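Local coordinates for putative flavoprotein decarboxylase (PDB 6JLS) that uses bound flavin mononucleotide to decarboxylate cysteine in the biosynthesis of thioviridamide, at residues Val44-Val49 with Phe67-Val72; Ala50-Ala55 with Cys114-Thr119; Val96-Ala101 with Gln120-Ala125. All coordinates share one frame; numbering follows the deposited sequence.

Contact 1: Val44-Val49 with Phe67-Val72; sequences VGRLHV and FVNGSV
Phe67 meets Leu47 through its backbone: the Leu47 CD2 methyl lies 3.9 Å from Phe67 O, while the phenyl ring leads off to pack on helix 32-40 and on Val27 of a second subunit. Val68 then straddles the strand edge with both methyls. Its CG1 sits 3.3 Å from Leu47 O, and its CG2 lies 3.5 Å from Val49 CG2, the two valines crossing at about a right angle. Asn69 turns back over the start of strand 46-51, its CG held between the backbone N and the carbonyl carbon (chi1 64°), and the amide grips the backbone at two points. OD1 accepts from Leu47 N at 3.0 Å, and ND2 donates to Gly45 O at 2.7 Å, in the plane of that carbonyl. The guanidinium of Arg46 lies near the same amide, tilted 39° against it and not bonded to it. Gly70 follows with a weak bond from its N to Leu47 O (2.9 Å). Ser71 bonds through both its N-H and its carbonyl: Ser71 N points straight at His48 ND1 (3.1 Å, 173°) at the edge of the imidazole, and Ser71 O accepts from Val49 N nearly head-on at 3.0 Å. Val72 completes the approach as a parallel bridge partner of Val49, opening strand 72-73, outermost in the sheet of this chain. The chemistry is that of a loop fed into a parallel sheet, with an amide and an imidazole supplying bonds ahead of the regular ladder. As an acceptor, ND1 would carry no proton, so a neutral His48 would probably be protonated on NE2.

Contact 2: Ala50-Ala55 with Cys114-Thr119; sequences ALTPSA and CDNIVT. With FMN (flavin mononucleotide), chain B; FMN (flavin mononucleotide), chain C.
Ala50 and Val118 approach to 5.9 Å between their CA atoms, where the end of strand 46-51 passes the first turn of helix 117-124. Val118 supplies most of the packing with one branch: CG2, anti to its own carbonyl carbon, reaches over the strand backbone, 3.5 Å from Leu51 C and 3.8 Å from Ala50 CB. Its CB and both methyls also face Thr52 CG2, the two side chains meeting at a slant. A water bridges the main chains, donating to Leu51 O (2.7 Å) and accepting from Val118 N (3.0 Å), so it satisfies an amide of the first helical turn. Asn116 is the N-cap; its OD1 receives Thr119 N at 2.9 Å in a nearly straight bond (171°), leaving ND2 against Thr52 CB and Pro53 CD. While CG2 packs on Val118, Thr52 OG1 is left to the phosphate: it donates to oxygen O3P of the chain B FMN (2.5 Å) and accepts from Ala55 N (3.0 Å), an ST motif that fixes the hydroxyl at the phosphate. Cys114 O holds the ribityl O3' hydroxyl of a second FMN, whose phosphate belongs to the site of a third subunit. Backbone bonds tie Ala50 and Thr52 to strand 18-23 and Leu51 to strand 72-73, while helix 75-81 borders Pro53, Asn116 and Ile117, and helix 103-110 lies against Thr52 and Thr119.

Contact 3: Val96-Ala101 with Gln120-Ala125; sequences VVVAPA and QIVMAA. With FMN (flavin mononucleotide), chain C.
Val96 and Val98 present their side chains to Ile121, Val122 and Ala125 in the core of a Rossmann-like fold, where helix 117-124 covers one face of the parallel sheet. The helix belongs to the connection between the adjacent parallel strands 95-101 and 129-133, a beta-alpha-beta crossover. Short segments of strand 96-98 and helix 120-124 come within 9.5 Å, axis to axis, and run at 136° to one another. Val96 is the main bump. With CG1 anti to its backbone N (chi1 174°), its two methyls spread over different parts of the helical surface. CG1 enters the groove between Ile121 and Val122, 4.2 Å from Ile121 CG2 and 4.0 Å from Val122 CG2, whereas CG2 drops onto Ala125 CB at 3.9 Å. Ala125 is small and lies just past the helix; the hollow that takes Val96 is walled by three side chains from the last turn and the residue after it. Val122 answers as a bump from the other side: its CG2 also rests against Val98 CG2, at 3.6 Å, with the two side chains crossing at about a right angle. That one methyl therefore fits the dip between two residues that follow on the same face of the strand. Val97 points to the other face of the sheet, onto helix 182-193. On the far side of helix 117-124 the amide of Gln120, whose OE1 is bonded to His86, lies along the ribityl chain of FMN from a third subunit's site, with Gln120 NE2 3.2 Å from C3' of that FMN.

Overall arrangement
The three contacts follow one sheet from its edge to its centre. Contact 1 docks the loop leading into edge strand 72-73 on strand 46-51, contact 2 carries strand 46-51 on to its FMN-binding end, and contact 3 packs helix 117-124 on the inner strand 95-101. The centres of contacts 1 and 2 are about 17 Å apart, yet Val72 CG1 touches Leu51 CD1. Contacts 2 and 3 are closer, about 9 Å between centres, and share the helix, with Ala50 CB 3.7 Å from Ile121 CD1. The side chain of Val98 is about 8 Å from a bound FMN. Contacts 2 and 3 both reach the chain C FMN, so one helix region serves sheet and neighbouring flavin alike.

Contact 1: Val44-Val49 with Phe67-Val72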
loop_
_atom_site.group_PDB
_atom_site.type_symbol
_atom_site.label_atom_id
_atom_site.label_comp_id
_atom_site.label_asym_id
_atom_site.label_seq_id
_atom_site.Cartn_x
_atom_site.Cartn_y
_atom_site.Cartn_z
ATOM N N VAL A 44 -10.225 -15.654 -39.594
ATOM C CA VAL A 44 -9.024 -15.867 -38.793
ATOM C C VAL A 44 -9.282 -16.944 -37.749
ATOM O O VAL A 44 -10.279 -16.904 -37.017
ATOM C CB VAL A 44 -8.550 -14.548 -38.166
ATOM C CG1 VAL A 44 -7.234 -14.761 -37.440
ATOM C CG2 VAL A 44 -8.400 -13.484 -39.242
ATOM N N GLY A 45 -8.381 -17.926 -37.695
ATOM C CA GLY A 45 -8.513 -19.080 -36.831
ATOM C C GLY A 45 -8.075 -18.834 -35.405
ATOM O O GLY A 45 -8.850 -19.068 -34.478
ATOM N N ARG A 46 -6.832 -18.391 -35.211
ATOM C CA ARG A 46 -6.323 -17.986 -33.909
ATOM C C ARG A 46 -5.959 -16.518 -33.970
ATOM O O ARG A 46 -5.248 -16.088 -34.882
ATOM C CB ARG A 46 -5.089 -18.773 -33.491
ATOM C CG ARG A 46 -5.372 -20.157 -33.045
ATOM C CD ARG A 46 -5.015 -20.337 -31.593
ATOM N NE ARG A 46 -5.537 -21.610 -31.113
ATOM C CZ ARG A 46 -6.735 -21.754 -30.554
ATOM N NH1 ARG A 46 -7.522 -20.702 -30.391
ATOM N NH2 ARG A 46 -7.143 -22.947 -30.150
ATOM N N LEU A 47 -6.424 -15.757 -32.989
ATOM C CA LEU A 47 -6.070 -14.356 -32.856
ATOM C C LEU A 47 -5.394 -14.164 -31.513
ATOM O O LEU A 47 -5.918 -14.612 -30.491
ATOM C CB LEU A 47 -7.305 -13.472 -32.960
ATOM C CG LEU A 47 -7.072 -11.972 -32.877
ATOM C CD1 LEU A 47 -6.194 -11.516 -34.036
ATOM C CD2 LEU A 47 -8.428 -11.290 -32.897
ATOM N N HIS A 48 -4.217 -13.531 -31.520
ATOM C CA HIS A 48 -3.549 -13.082 -30.302
ATOM C C HIS A 48 -3.397 -11.567 -30.315
ATOM O O HIS A 48 -3.260 -10.950 -31.377
ATOM C CB HIS A 48 -2.163 -13.693 -30.150
ATOM C CG HIS A 48 -2.145 -15.184 -30.180
ATOM N ND1 HIS A 48 -2.638 -15.956 -29.149
ATOM C CD2 HIS A 48 -1.656 -16.047 -31.099
ATOM C CE1 HIS A 48 -2.465 -17.231 -29.439
ATOM N NE2 HIS A 48 -1.870 -17.314 -30.616
ATOM N N VAL A 49 -3.377 -10.969 -29.127
ATOM C CA VAL A 49 -3.204 -9.529 -28.981
ATOM C C VAL A 49 -2.175 -9.276 -27.894
ATOM O O VAL A 49 -2.220 -9.910 -26.833
ATOM C CB VAL A 49 -4.523 -8.809 -28.644
ATOM C CG1 VAL A 49 -4.280 -7.316 -28.493
ATOM C CG2 VAL A 49 -5.541 -9.056 -29.728
ATOM N N PHE A 67 -13.237 -10.816 -27.825
ATOM C CA PHE A 67 -13.080 -10.976 -29.266
ATOM C C PHE A 67 -11.857 -11.787 -29.649
ATOM O O PHE A 67 -11.620 -11.999 -30.845
ATOM C CB PHE A 67 -13.020 -9.600 -29.936
ATOM C CG PHE A 67 -14.166 -8.716 -29.560
ATOM C CD1 PHE A 67 -13.998 -7.687 -28.652
ATOM C CD2 PHE A 67 -15.426 -8.942 -30.084
ATOM C CE1 PHE A 67 -15.058 -6.881 -28.293
ATOM C CE2 PHE A 67 -16.487 -8.142 -29.735
ATOM C CZ PHE A 67 -16.304 -7.108 -28.832
ATOM N N VAL A 68 -11.095 -12.258 -28.669
ATOM C CA VAL A 68 -9.779 -12.846 -28.872
ATOM C C VAL A 68 -9.824 -14.268 -28.333
ATOM O O VAL A 68 -9.924 -14.475 -27.114
ATOM C CB VAL A 68 -8.684 -12.025 -28.172
ATOM C CG1 VAL A 68 -7.352 -12.764 -28.195
ATOM C CG2 VAL A 68 -8.573 -10.643 -28.812
ATOM N N ASN A 69 -9.752 -15.251 -29.236
ATOM C CA ASN A 69 -9.760 -16.656 -28.839
ATOM C C ASN A 69 -8.378 -17.181 -28.470
ATOM O O ASN A 69 -8.270 -18.324 -28.013
ATOM C CB ASN A 69 -10.354 -17.520 -29.952
ATOM C CG ASN A 69 -9.522 -17.493 -31.210
ATOM O OD1 ASN A 69 -8.994 -16.455 -31.593
ATOM N ND2 ASN A 69 -9.398 -18.638 -31.859
ATOM N N GLY A 70 -7.331 -16.393 -28.660
ATOM C CA GLY A 70 -5.996 -16.699 -28.167
ATOM C C GLY A 70 -5.707 -15.962 -26.877
ATOM O O GLY A 70 -6.584 -15.796 -26.025
ATOM N N SER A 71 -4.473 -15.493 -26.736
ATOM C CA SER A 71 -4.053 -14.790 -25.536
ATOM C C SER A 71 -4.100 -13.283 -25.744
ATOM O O SER A 71 -3.904 -12.784 -26.854
ATOM C CB SER A 71 -2.633 -15.188 -25.139
ATOM O OG SER A 71 -2.519 -16.588 -24.971
ATOM N N VAL A 72 -4.346 -12.564 -24.657
ATOM C CA VAL A 72 -4.176 -11.118 -24.601
ATOM C C VAL A 72 -3.031 -10.883 -23.636
ATOM O O VAL A 72 -3.161 -11.163 -22.437
ATOM C CB VAL A 72 -5.445 -10.391 -24.133
ATOM C CG1 VAL A 72 -5.190 -8.897 -24.049
ATOM C CG2 VAL A 72 -6.634 -10.686 -25.049
#

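Contact 2: Ala50-Ala55 with Cys114-Thr119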
loop_
_atom_site.group_PDB
_atom_site.type_symbol
_atom_site.label_atom_id
_atom_site.label_comp_id
_atom_site.label_asym_id
_atom_site.label_seq_id
_atom_site.Cartn_x
_atom_site.Cartn_y
_atom_site.Cartn_z
ATOM N N ALA A 50 -1.237 -8.371 -28.173
ATOM C CA ALA A 50 -0.232 -7.941 -27.214
ATOM C C ALA A 50 -0.249 -6.423 -27.148
ATOM O O ALA A 50 -0.477 -5.754 -28.167
ATOM C CB ALA A 50 1.165 -8.420 -27.611
ATOM N N LEU A 51 -0.002 -5.883 -25.950
ATOM C CA LEU A 51 -0.077 -4.449 -25.694
ATOM C C LEU A 51 1.242 -3.964 -25.109
ATOM O O LEU A 51 1.862 -4.655 -24.294
ATOM C CB LEU A 51 -1.230 -4.097 -24.707
ATOM C CG LEU A 51 -2.700 -4.255 -25.127
ATOM C CD1 LEU A 51 -3.048 -5.694 -25.437
ATOM C CD2 LEU A 51 -3.621 -3.753 -24.028
ATOM N N THR A 52 1.670 -2.789 -25.527
ATOM C CA THR A 52 2.738 -2.131 -24.807
ATOM C C THR A 52 2.177 -1.533 -23.522
ATOM O O THR A 52 0.968 -1.294 -23.413
ATOM C CB THR A 52 3.355 -1.018 -25.651
ATOM O OG1 THR A 52 2.446 0.087 -25.682
ATOM C CG2 THR A 52 3.671 -1.499 -27.076
ATOM N N PRO A 53 3.029 -1.262 -22.533
ATOM C CA PRO A 53 2.528 -0.559 -21.336
ATOM C C PRO A 53 1.777 0.733 -21.660
ATOM O O PRO A 53 0.669 0.927 -21.144
ATOM C CB PRO A 53 3.804 -0.304 -20.521
ATOM C CG PRO A 53 4.710 -1.441 -20.911
ATOM C CD PRO A 53 4.429 -1.696 -22.383
ATOM N N SER A 54 2.317 1.610 -22.527
ATOM C CA SER A 54 1.595 2.846 -22.844
ATOM C C SER A 54 0.257 2.578 -23.520
ATOM O O SER A 54 -0.689 3.355 -23.344
ATOM C CB SER A 54 2.437 3.761 -23.727
ATOM O OG SER A 54 3.587 4.204 -23.034
ATOM N N ALA A 55 0.152 1.504 -24.304
ATOM C CA ALA A 55 -1.120 1.196 -24.944
ATOM C C ALA A 55 -2.228 0.945 -23.928
ATOM O O ALA A 55 -3.405 1.174 -24.241
ATOM C CB ALA A 55 -0.965 -0.020 -25.857
ATOM N N CYS A 114 14.317 -4.514 -27.883
ATOM C CA CYS A 114 13.050 -5.151 -27.504
ATOM C C CYS A 114 12.920 -5.204 -25.983
ATOM O O CYS A 114 13.169 -6.225 -25.352
ATOM C CB CYS A 114 12.949 -6.539 -28.113
ATOM S SG CYS A 114 14.481 -7.467 -27.912
ATOM N N ASP A 115 12.484 -4.095 -25.392
ATOM C CA ASP A 115 12.381 -4.004 -23.944
ATOM C C ASP A 115 10.973 -4.281 -23.405
ATOM O O ASP A 115 10.762 -4.185 -22.194
ATOM C CB ASP A 115 12.861 -2.628 -23.473
ATOM C CG ASP A 115 11.935 -1.503 -23.903
ATOM O OD1 ASP A 115 11.008 -1.746 -24.707
ATOM O OD2 ASP A 115 12.132 -0.366 -23.432
ATOM N N ASN A 116 10.002 -4.590 -24.264
ATOM C CA ASN A 116 8.691 -5.038 -23.815
ATOM C C ASN A 116 8.242 -6.209 -24.673
ATOM O O ASN A 116 8.855 -6.536 -25.693
ATOM C CB ASN A 116 7.639 -3.915 -23.852
ATOM C CG ASN A 116 7.514 -3.261 -25.221
ATOM O OD1 ASN A 116 7.745 -3.893 -26.263
ATOM N ND2 ASN A 116 7.156 -1.983 -25.226
ATOM N N ILE A 117 7.123 -6.798 -24.251
ATOM C CA ILE A 117 6.579 -8.003 -24.869
ATOM C C ILE A 117 6.220 -7.767 -26.335
ATOM O O ILE A 117 6.423 -8.646 -27.178
ATOM C CB ILE A 117 5.379 -8.499 -24.033
ATOM C CG1 ILE A 117 5.810 -9.663 -23.138
ATOM C CG2 ILE A 117 4.190 -8.869 -24.892
ATOM C CD1 ILE A 117 6.869 -9.289 -22.127
ATOM N N VAL A 118 5.704 -6.583 -26.678
ATOM C CA VAL A 118 5.358 -6.318 -28.077
ATOM C C VAL A 118 6.612 -6.332 -28.963
ATOM O O VAL A 118 6.650 -7.014 -29.999
ATOM C CB VAL A 118 4.580 -4.996 -28.211
ATOM C CG1 VAL A 118 4.584 -4.524 -29.680
ATOM C CG2 VAL A 118 3.138 -5.184 -27.731
ATOM N N THR A 119 7.655 -5.589 -28.574
ATOM C CA THR A 119 8.871 -5.564 -29.384
ATOM C C THR A 119 9.571 -6.916 -29.398
ATOM O O THR A 119 10.200 -7.269 -30.404
ATOM C CB THR A 119 9.835 -4.483 -28.888
ATOM O OG1 THR A 119 10.014 -4.612 -27.466
ATOM C CG2 THR A 119 9.292 -3.091 -29.218
HETATM N N1 FMN B . 2.963 8.553 -30.084
HETATM C C2 FMN B . 2.954 8.131 -31.395
HETATM O O2 FMN B . 3.998 7.740 -31.910
HETATM N N3 FMN B . 1.784 8.158 -32.125
HETATM C C4 FMN B . 0.611 8.604 -31.550
HETATM O O4 FMN B . -0.439 8.628 -32.197
HETATM C C4A FMN B . 0.620 9.027 -30.227
HETATM N N5 FMN B . -0.548 9.473 -29.640
HETATM C C5A FMN B . -0.550 9.900 -28.329
HETATM C C6 FMN B . -1.739 10.348 -27.769
HETATM C C7 FMN B . -1.763 10.779 -26.443
HETATM C C7M FMN B . -3.067 11.262 -25.859
HETATM C C8 FMN B . -0.583 10.760 -25.675
HETATM C C8M FMN B . -0.603 11.222 -24.241
HETATM C C9 FMN B . 0.613 10.309 -26.248
HETATM C C9A FMN B . 0.629 9.878 -27.579
HETATM N N10 FMN B . 1.803 9.428 -28.170
HETATM C C10 FMN B . 1.800 9.001 -29.489
HETATM C "C1'" FMN B . 3.077 9.377 -27.378
HETATM C "C2'" FMN B . 3.314 7.924 -26.932
HETATM O "O2'" FMN B . 2.287 7.449 -26.079
HETATM C "C3'" FMN B . 4.660 7.762 -26.240
HETATM O "O3'" FMN B . 5.675 7.941 -27.200
HETATM C "C4'" FMN B . 4.744 6.377 -25.601
HETATM O "O4'" FMN B . 5.875 6.211 -24.763
HETATM C "C5'" FMN B . 4.736 5.285 -26.661
HETATM O "O5'" FMN B . 4.929 4.080 -25.961
HETATM P P FMN B . 4.908 2.666 -26.707
HETATM O O1P FMN B . 5.385 2.849 -28.136
HETATM O O2P FMN B . 5.852 1.723 -25.993
HETATM O O3P FMN B . 3.501 2.127 -26.731
HETATM N N1 FMN C . 16.199 -11.513 -24.331
HETATM C C2 FMN C . 17.449 -11.740 -24.863
HETATM O O2 FMN C . 17.980 -10.870 -25.548
HETATM N N3 FMN C . 18.092 -12.939 -24.637
HETATM C C4 FMN C . 17.494 -13.921 -23.874
HETATM O O4 FMN C . 18.065 -14.994 -23.666
HETATM C C4A FMN C . 16.234 -13.691 -23.335
HETATM N N5 FMN C . 15.626 -14.665 -22.568
HETATM C C5A FMN C . 14.374 -14.449 -22.033
HETATM C C6 FMN C . 13.787 -15.451 -21.271
HETATM C C7 FMN C . 12.523 -15.250 -20.716
HETATM C C7M FMN C . 11.907 -16.353 -19.893
HETATM C C8 FMN C . 11.845 -14.034 -20.930
HETATM C C8M FMN C . 10.481 -13.811 -20.331
HETATM C C9 FMN C . 12.443 -13.030 -21.702
HETATM C C9A FMN C . 13.712 -13.239 -22.255
HETATM N N10 FMN C . 14.325 -12.260 -23.027
HETATM C C10 FMN C . 15.583 -12.482 -23.564
HETATM C "C1'" FMN C . 13.640 -10.944 -23.262
HETATM C "C2'" FMN C . 14.254 -9.901 -22.314
HETATM O "O2'" FMN C . 14.049 -10.225 -20.949
HETATM C "C3'" FMN C . 13.711 -8.505 -22.588
HETATM O "O3'" FMN C . 14.194 -8.081 -23.840
HETATM C "C4'" FMN C . 14.153 -7.556 -21.475
HETATM O "O4'" FMN C . 13.526 -6.286 -21.536
HETATM C "C5'" FMN C . 15.664 -7.375 -21.481
HETATM O "O5'" FMN C . 15.929 -6.404 -20.497
HETATM P P FMN C . 17.425 -5.975 -20.128
HETATM O O1P FMN C . 18.308 -6.141 -21.352
HETATM O O2P FMN C . 17.428 -4.519 -19.716
HETATM O O3P FMN C . 17.949 -6.862 -19.027
HETATM O O HOH W 1 4.542 -4.962 -24.494
#

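Contact 3: Val96-Ala101 with Gln120-Ala125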
loop_
_atom_site.group_PDB
_atom_site.type_symbol
_atom_site.label_atom_id
_atom_site.label_comp_id
_atom_site.label_asym_id
_atom_site.label_seq_id
_atom_site.Cartn_x
_atom_site.Cartn_y
_atom_site.Cartn_z
ATOM N N VAL A 96 2.249 -11.044 -37.957
ATOM C CA VAL A 96 2.259 -10.161 -36.800
ATOM C C VAL A 96 2.014 -8.752 -37.312
ATOM O O VAL A 96 2.746 -8.284 -38.188
ATOM C CB VAL A 96 3.604 -10.238 -36.051
ATOM C CG1 VAL A 96 3.676 -9.198 -34.924
ATOM C CG2 VAL A 96 3.862 -11.652 -35.546
ATOM N N VAL A 97 0.991 -8.083 -36.779
ATOM C CA VAL A 97 0.641 -6.716 -37.169
ATOM C C VAL A 97 0.828 -5.795 -35.968
ATOM O O VAL A 97 0.327 -6.086 -34.877
ATOM C CB VAL A 97 -0.805 -6.620 -37.684
ATOM C CG1 VAL A 97 -1.110 -5.202 -38.155
ATOM C CG2 VAL A 97 -1.034 -7.609 -38.787
ATOM N N VAL A 98 1.545 -4.691 -36.164
ATOM C CA VAL A 98 1.634 -3.636 -35.159
ATOM C C VAL A 98 0.871 -2.439 -35.713
ATOM O O VAL A 98 1.309 -1.782 -36.673
ATOM C CB VAL A 98 3.080 -3.274 -34.801
ATOM C CG1 VAL A 98 3.105 -2.248 -33.656
ATOM C CG2 VAL A 98 3.851 -4.517 -34.402
ATOM N N ALA A 99 -0.282 -2.165 -35.110
ATOM C CA ALA A 99 -1.230 -1.194 -35.635
ATOM C C ALA A 99 -2.160 -0.739 -34.515
ATOM O O ALA A 99 -3.045 -1.494 -34.090
ATOM C CB ALA A 99 -2.026 -1.802 -36.786
ATOM N N PRO A 100 -1.992 0.485 -34.004
ATOM C CA PRO A 100 -0.993 1.448 -34.478
ATOM C C PRO A 100 0.416 1.162 -33.969
ATOM O O PRO A 100 0.580 0.534 -32.926
ATOM C CB PRO A 100 -1.507 2.770 -33.920
ATOM C CG PRO A 100 -2.211 2.372 -32.633
ATOM C CD PRO A 100 -2.815 1.019 -32.904
ATOM N N ALA A 101 1.421 1.625 -34.706
ATOM C CA ALA A 101 2.819 1.582 -34.279
ATOM C C ALA A 101 3.264 3.013 -34.008
ATOM O O ALA A 101 3.334 3.829 -34.934
ATOM C CB ALA A 101 3.706 0.921 -35.339
ATOM N N GLN A 120 9.477 -7.688 -28.305
ATOM C CA GLN A 120 10.063 -9.027 -28.305
ATOM C C GLN A 120 9.328 -9.955 -29.266
ATOM O O GLN A 120 9.953 -10.792 -29.933
ATOM C CB GLN A 120 10.050 -9.612 -26.899
ATOM C CG GLN A 120 11.078 -9.017 -25.974
ATOM C CD GLN A 120 10.781 -9.376 -24.543
ATOM O OE1 GLN A 120 10.545 -10.537 -24.229
ATOM N NE2 GLN A 120 10.737 -8.372 -23.670
ATOM N N ILE A 121 7.997 -9.827 -29.350
ATOM C CA ILE A 121 7.240 -10.655 -30.283
ATOM C C ILE A 121 7.661 -10.364 -31.720
ATOM O O ILE A 121 7.874 -11.284 -32.515
ATOM C CB ILE A 121 5.731 -10.453 -30.077
ATOM C CG1 ILE A 121 5.243 -11.265 -28.863
ATOM C CG2 ILE A 121 4.960 -10.874 -31.326
ATOM C CD1 ILE A 121 3.868 -10.813 -28.330
ATOM N N VAL A 122 7.789 -9.089 -32.079
ATOM C CA VAL A 122 8.150 -8.742 -33.451
ATOM C C VAL A 122 9.547 -9.252 -33.769
ATOM O O VAL A 122 9.768 -9.903 -34.796
ATOM C CB VAL A 122 8.037 -7.221 -33.681
ATOM C CG1 VAL A 122 8.617 -6.828 -35.070
ATOM C CG2 VAL A 122 6.590 -6.776 -33.562
ATOM N N MET A 123 10.511 -8.985 -32.882
ATOM C CA MET A 123 11.884 -9.388 -33.177
ATOM C C MET A 123 12.076 -10.901 -33.144
ATOM O O MET A 123 13.059 -11.390 -33.707
ATOM C CB MET A 123 12.859 -8.714 -32.220
ATOM C CG MET A 123 13.036 -7.248 -32.521
ATOM S SD MET A 123 14.408 -6.533 -31.618
ATOM C CE MET A 123 15.772 -7.462 -32.340
ATOM N N ALA A 124 11.169 -11.653 -32.513
ATOM C CA ALA A 124 11.229 -13.109 -32.536
ATOM C C ALA A 124 10.482 -13.714 -33.716
ATOM O O ALA A 124 10.650 -14.905 -33.996
ATOM C CB ALA A 124 10.665 -13.690 -31.228
ATOM N N ALA A 125 9.671 -12.931 -34.410
ATOM C CA ALA A 125 8.804 -13.475 -35.435
ATOM C C ALA A 125 9.577 -13.714 -36.722
ATOM O O ALA A 125 10.414 -12.900 -37.129
ATOM C CB ALA A 125 7.630 -12.530 -35.695
HETATM N N1 FMN C . 16.199 -11.513 -24.331
HETATM C C2 FMN C . 17.449 -11.740 -24.863
HETATM O O2 FMN C . 17.980 -10.870 -25.548
HETATM N N3 FMN C . 18.092 -12.939 -24.637
HETATM C C4 FMN C . 17.494 -13.921 -23.874
HETATM O O4 FMN C . 18.065 -14.994 -23.666
HETATM C C4A FMN C . 16.234 -13.691 -23.335
HETATM N N5 FMN C . 15.626 -14.665 -22.568
HETATM C C5A FMN C . 14.374 -14.449 -22.033
HETATM C C6 FMN C . 13.787 -15.451 -21.271
HETATM C C7 FMN C . 12.523 -15.250 -20.716
HETATM C C7M FMN C . 11.907 -16.353 -19.893
HETATM C C8 FMN C . 11.845 -14.034 -20.930
HETATM C C8M FMN C . 10.481 -13.811 -20.331
HETATM C C9 FMN C . 12.443 -13.030 -21.702
HETATM C C9A FMN C . 13.712 -13.239 -22.255
HETATM N N10 FMN C . 14.325 -12.260 -23.027
HETATM C C10 FMN C . 15.583 -12.482 -23.564
HETATM C "C1'" FMN C . 13.640 -10.944 -23.262
HETATM C "C2'" FMN C . 14.254 -9.901 -22.314
HETATM O "O2'" FMN C . 14.049 -10.225 -20.949
HETATM C "C3'" FMN C . 13.711 -8.505 -22.588
HETATM O "O3'" FMN C . 14.194 -8.081 -23.840
HETATM C "C4'" FMN C . 14.153 -7.556 -21.475
HETATM O "O4'" FMN C . 13.526 -6.286 -21.536
HETATM C "C5'" FMN C . 15.664 -7.375 -21.481
HETATM O "O5'" FMN C . 15.929 -6.404 -20.497
HETATM P P FMN C . 17.425 -5.975 -20.128
HETATM O O1P FMN C . 18.308 -6.141 -21.352
HETATM O O2P FMN C . 17.428 -4.519 -19.716
HETATM O O3P FMN C . 17.949 -6.862 -19.027
#